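Local coordinates for nucleoporin-like protein RIP (Homo sapiens, PDB 2OLM), which acts as a cellular cofactor of HIV-1 Rev and functions in acrosome biogenesis, this fragment being its zinc-binding Arf-GAP domain, at residues S45-T49 and S50-S54; R56-N59 and P60-V64. All blocks are in the same frame, centred on the assembly; numbering follows the deposited sequence.

How the contacts relate
Contacts 1 and 2 follow one another along the chain within the Arf-GAP domain, their centres about 10 Å apart. Contact 1 (45-49 with 50-54) runs from edge strand 45-47 into helix 49-55 and carries the second cysteine pair of the zinc site. Contact 2 (56-59 with 60-64) is the loop that leaves this helix, reverses direction and enters strand 64-66, the other edge of the three-stranded antiparallel sheet; strand 38-40 lies between the two edges. The contacts meet where Ser52 OG packs on Val64 CG1, 3.9 Å away. With only Leu55 between them they trace a strand-helix-loop-strand passage, so the zinc site and the turn join the two edge strands through one short helix.

Contact 1. Residues S45-T49 and S50-S54. With ZN (zinc ion), chain B.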
loop_
_atom_site.group_PDB
_atom_site.type_symbol
_atom_site.label_atom_id
_atom_site.label_comp_id
_atom_site.label_asym_id
_atom_site.label_seq_id
_atom_site.Cartn_x
_atom_site.Cartn_y
_atom_site.Cartn_z
ATOM N N SER A 45 -16.178 5.178 4.747
ATOM C CA SER A 45 -15.961 5.836 3.452
ATOM C C SER A 45 -14.494 6.140 3.261
ATOM O O SER A 45 -13.679 6.074 4.183
ATOM C CB SER A 45 -16.760 7.134 3.343
ATOM O OG SER A 45 -16.330 8.017 4.347
ATOM N N PHE A 46 -14.172 6.516 2.025
ATOM C CA PHE A 46 -12.822 6.935 1.611
ATOM C C PHE A 46 -12.885 8.372 1.216
ATOM O O PHE A 46 -13.675 8.741 0.335
ATOM C CB PHE A 46 -12.330 6.047 0.429
ATOM C CG PHE A 46 -12.140 4.623 0.788
ATOM C CD1 PHE A 46 -10.883 4.131 1.078
ATOM C CD2 PHE A 46 -13.200 3.761 0.885
ATOM C CE1 PHE A 46 -10.699 2.812 1.455
ATOM C CE2 PHE A 46 -13.017 2.452 1.257
ATOM C CZ PHE A 46 -11.763 1.971 1.524
ATOM N N VAL A 47 -12.086 9.238 1.878
ATOM C CA VAL A 47 -12.206 10.698 1.766
ATOM C C VAL A 47 -10.823 11.351 1.564
ATOM O O VAL A 47 -9.807 10.764 1.890
ATOM C CB VAL A 47 -12.891 11.333 3.015
ATOM C CG1 VAL A 47 -14.343 10.888 3.048
ATOM C CG2 VAL A 47 -12.204 10.867 4.323
ATOM N N CYS A 48 -10.828 12.580 1.094
ATOM C CA CYS A 48 -9.597 13.343 0.831
ATOM C C CYS A 48 -9.176 14.085 2.114
ATOM O O CYS A 48 -9.899 14.078 3.134
ATOM C CB CYS A 48 -9.845 14.338 -0.322
ATOM S SG CYS A 48 -10.805 15.802 0.051
ATOM N N THR A 49 -7.999 14.732 2.108
ATOM C CA THR A 49 -7.520 15.410 3.271
ATOM C C THR A 49 -8.321 16.605 3.689
ATOM O O THR A 49 -8.574 16.828 4.873
ATOM C CB THR A 49 -6.029 15.779 3.049
ATOM O OG1 THR A 49 -5.311 14.565 2.747
ATOM C CG2 THR A 49 -5.491 16.510 4.253
ATOM N N SER A 50 -8.784 17.398 2.714
ATOM C CA SER A 50 -9.535 18.570 3.005
ATOM C C SER A 50 -10.883 18.212 3.662
ATOM O O SER A 50 -11.271 18.797 4.658
ATOM C CB SER A 50 -9.744 19.412 1.749
ATOM O OG SER A 50 -10.418 20.582 2.066
ATOM N N CYS A 51 -11.555 17.227 3.086
ATOM C CA CYS A 51 -12.808 16.810 3.693
ATOM C C CYS A 51 -12.572 16.188 5.041
ATOM O O CYS A 51 -13.402 16.419 5.944
ATOM C CB CYS A 51 -13.532 15.834 2.794
ATOM S SG CYS A 51 -14.268 16.628 1.306
ATOM N N SER A 52 -11.464 15.458 5.218
ATOM C CA SER A 52 -11.130 14.921 6.539
ATOM C C SER A 52 -11.005 16.044 7.573
ATOM O O SER A 52 -11.490 15.937 8.705
ATOM C CB SER A 52 -9.858 14.125 6.485
ATOM O OG SER A 52 -9.975 12.971 5.690
ATOM N N GLY A 53 -10.357 17.147 7.200
ATOM C CA GLY A 53 -10.281 18.275 8.105
ATOM C C GLY A 53 -11.655 18.804 8.505
ATOM O O GLY A 53 -11.898 19.133 9.671
ATOM N N SER A 54 -12.572 18.900 7.538
ATOM C CA SER A 54 -13.934 19.355 7.825
ATOM C C SER A 54 -14.761 18.353 8.665
ATOM O O SER A 54 -15.530 18.768 9.533
ATOM C CB SER A 54 -14.688 19.695 6.542
ATOM O OG SER A 54 -14.048 20.817 5.920
HETATM ZN ZN ZN B . -13.056 15.547 -0.393
#
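Cys48 O takes two hydrogen bonds from Ser52, one from OG at 2.8 Å and one from the backbone N at 2.9 Å, at the point where the C4-type zinc finger turns from strand 45-47 into helix 49-55. The two donors come from opposite faces of the carbonyl plane; OG stands well above it, 38° out, and N is tilted less. Ser52 reaches back with OG beside its own backbone N, and that hydroxyl also lies against Val47 CG2. Next along, Gly53 N bonds to Thr49 O as a regular turn of the helix. Cys48 is the N-cap residue: its SG accepts from Cys51 N at 3.4 Å in a nearly straight bond (169°), which may temper the charge of the thiolate. With chi1 at 75° the sulfur sits between the backbone N and carbonyl carbon of Cys48, turned to both the helix start and the metal. Cys28 and Cys31 supply the other two sulfurs of the tetracysteine site. Thr49 OG1, at the outer side of the turn, is hydrogen-bonded to Thr37. The zinc ion is bound by Cys48 SG at 2.3 Å and by Cys51 SG at 2.4 Å.

Contact 2. Residues R56-N59 and P60-V64; sequences RGLN and PPHRV. With SO4 (sulfate ion), chain C.
Pro61 CB covers one face of the Arg56 guanidinium, 3.7 Å above the plane and over its centre. Two bends in the arginine chain, at chi2 (-62°) and chi3 (-55°), fold it back across the loop so that its guanidinium reaches residues 61-63. At the edge of the group NH1 donates to His62 O at 2.8 Å, arriving from 53° above that carbonyl's plane. A water accepts from the same NH1 and donates to Pro61 O, so NH1 reaches His62 O directly and Pro61 O through the water; the packing of Pro61 CB and these bonds probably limit the rotation of the guanidinium. Farther back, the Arg56 and Val64 side chains pass in opposite senses, Arg56 CD coming to 4.1 Å from Val64 CG2. Across the turn Leu58 and His62 meet at a slant: CD1 of the leucine lies over one ring face, offset toward the rim, in a CH-pi contact 4.1 Å from the centroid. Asn40 is hydrogen-bonded to His62 ND1, and Tyr120 meets the ring edge-to-face. Arg63 points outward, its NH1 and NH2 each giving a nearly straight 2.9 Å bond, to O4 and O1 of a sulfate that is probably a crystallisation ion. The Asn59-Pro60 peptide bond is cis and residues 58-61 form a type VIb turn, which reverses the chain between helix 49-55 and edge strand 64-66 of the Arf-GAP domain.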
loop_
_atom_site.group_PDB
_atom_site.type_symbol
_atom_site.label_atom_id
_atom_site.label_comp_id
_atom_site.label_asym_id
_atom_site.label_seq_id
_atom_site.Cartn_x
_atom_site.Cartn_y
_atom_site.Cartn_z
ATOM N N ARG A 56 -13.582 16.477 10.905
ATOM C CA ARG A 56 -13.132 16.680 12.309
ATOM C C ARG A 56 -13.760 17.900 12.986
ATOM O O ARG A 56 -13.667 18.045 14.219
ATOM C CB ARG A 56 -11.601 16.774 12.401
ATOM C CG ARG A 56 -10.918 15.533 11.966
ATOM C CD ARG A 56 -11.248 14.357 12.796
ATOM N NE ARG A 56 -10.987 14.576 14.209
ATOM C CZ ARG A 56 -11.353 13.741 15.180
ATOM N NH1 ARG A 56 -12.035 12.616 14.946
ATOM N NH2 ARG A 56 -11.041 14.063 16.436
ATOM N N GLY A 57 -14.387 18.749 12.213
ATOM C CA GLY A 57 -15.100 19.903 12.771
ATOM C C GLY A 57 -16.541 19.618 13.130
ATOM O O GLY A 57 -17.215 20.457 13.737
ATOM N N LEU A 58 -17.061 18.428 12.792
ATOM C CA LEU A 58 -18.384 18.058 13.259
ATOM C C LEU A 58 -18.319 17.738 14.748
ATOM O O LEU A 58 -17.283 17.460 15.291
ATOM C CB LEU A 58 -18.883 16.845 12.489
ATOM C CG LEU A 58 -19.040 16.990 10.962
ATOM C CD1 LEU A 58 -19.440 15.739 10.300
ATOM C CD2 LEU A 58 -20.114 18.089 10.698
ATOM N N ASN A 59 -19.470 17.836 15.387
ATOM C CA ASN A 59 -19.599 17.417 16.763
ATOM C C ASN A 59 -20.782 16.468 16.941
ATOM O O ASN A 59 -21.926 16.874 16.734
ATOM C CB ASN A 59 -19.776 18.605 17.673
ATOM C CG ASN A 59 -19.494 18.263 19.104
ATOM O OD1 ASN A 59 -18.905 17.210 19.415
ATOM N ND2 ASN A 59 -19.884 19.170 20.010
ATOM N N PRO A 60 -20.549 15.189 17.253
ATOM C CA PRO A 60 -19.223 14.603 17.425
ATOM C C PRO A 60 -18.469 14.477 16.097
ATOM O O PRO A 60 -19.088 14.327 15.031
ATOM C CB PRO A 60 -19.504 13.219 18.040
ATOM C CG PRO A 60 -20.959 13.259 18.448
ATOM C CD PRO A 60 -21.590 14.195 17.490
ATOM N N PRO A 61 -17.132 14.522 16.167
ATOM C CA PRO A 61 -16.362 14.465 14.922
ATOM C C PRO A 61 -16.255 13.084 14.373
ATOM O O PRO A 61 -16.251 12.121 15.136
ATOM C CB PRO A 61 -14.966 14.931 15.350
ATOM C CG PRO A 61 -14.890 14.560 16.802
ATOM C CD PRO A 61 -16.244 14.692 17.352
ATOM N N HIS A 62 -16.087 12.954 13.067
ATOM C CA HIS A 62 -15.875 11.654 12.438
ATOM C C HIS A 62 -14.404 11.228 12.566
ATOM O O HIS A 62 -13.516 12.094 12.584
ATOM C CB HIS A 62 -16.335 11.652 10.989
ATOM C CG HIS A 62 -17.828 11.696 10.826
ATOM N ND1 HIS A 62 -18.479 11.139 9.750
ATOM C CD2 HIS A 62 -18.803 12.172 11.643
ATOM C CE1 HIS A 62 -19.781 11.322 9.883
ATOM N NE2 HIS A 62 -20.009 11.931 11.025
ATOM N N ARG A 63 -14.190 9.931 12.643
ATOM C CA ARG A 63 -12.893 9.352 12.908
ATOM C C ARG A 63 -12.211 9.016 11.616
ATOM O O ARG A 63 -12.565 8.057 10.966
ATOM C CB ARG A 63 -13.082 8.081 13.731
ATOM C CG ARG A 63 -11.824 7.502 14.319
ATOM C CD ARG A 63 -11.208 8.358 15.398
ATOM N NE ARG A 63 -10.122 7.605 16.026
ATOM C CZ ARG A 63 -8.876 7.564 15.594
ATOM N NH1 ARG A 63 -8.448 8.342 14.615
ATOM N NH2 ARG A 63 -8.015 6.775 16.187
ATOM N N VAL A 64 -11.196 9.787 11.253
ATOM C CA VAL A 64 -10.464 9.574 9.998
ATOM C C VAL A 64 -9.071 9.030 10.279
ATOM O O VAL A 64 -8.407 9.477 11.215
ATOM C CB VAL A 64 -10.397 10.845 9.161
ATOM C CG1 VAL A 64 -11.821 11.313 8.727
ATOM C CG2 VAL A 64 -9.649 11.972 9.917
HETATM S S SO4 C . -4.817 7.267 14.155
HETATM O O1 SO4 C . -5.395 6.353 15.143
HETATM O O2 SO4 C . -4.713 6.619 12.884
HETATM O O3 SO4 C . -3.481 7.644 14.672
HETATM O O4 SO4 C . -5.650 8.502 14.029
HETATM O O HOH W 1 -13.937 10.697 15.933
#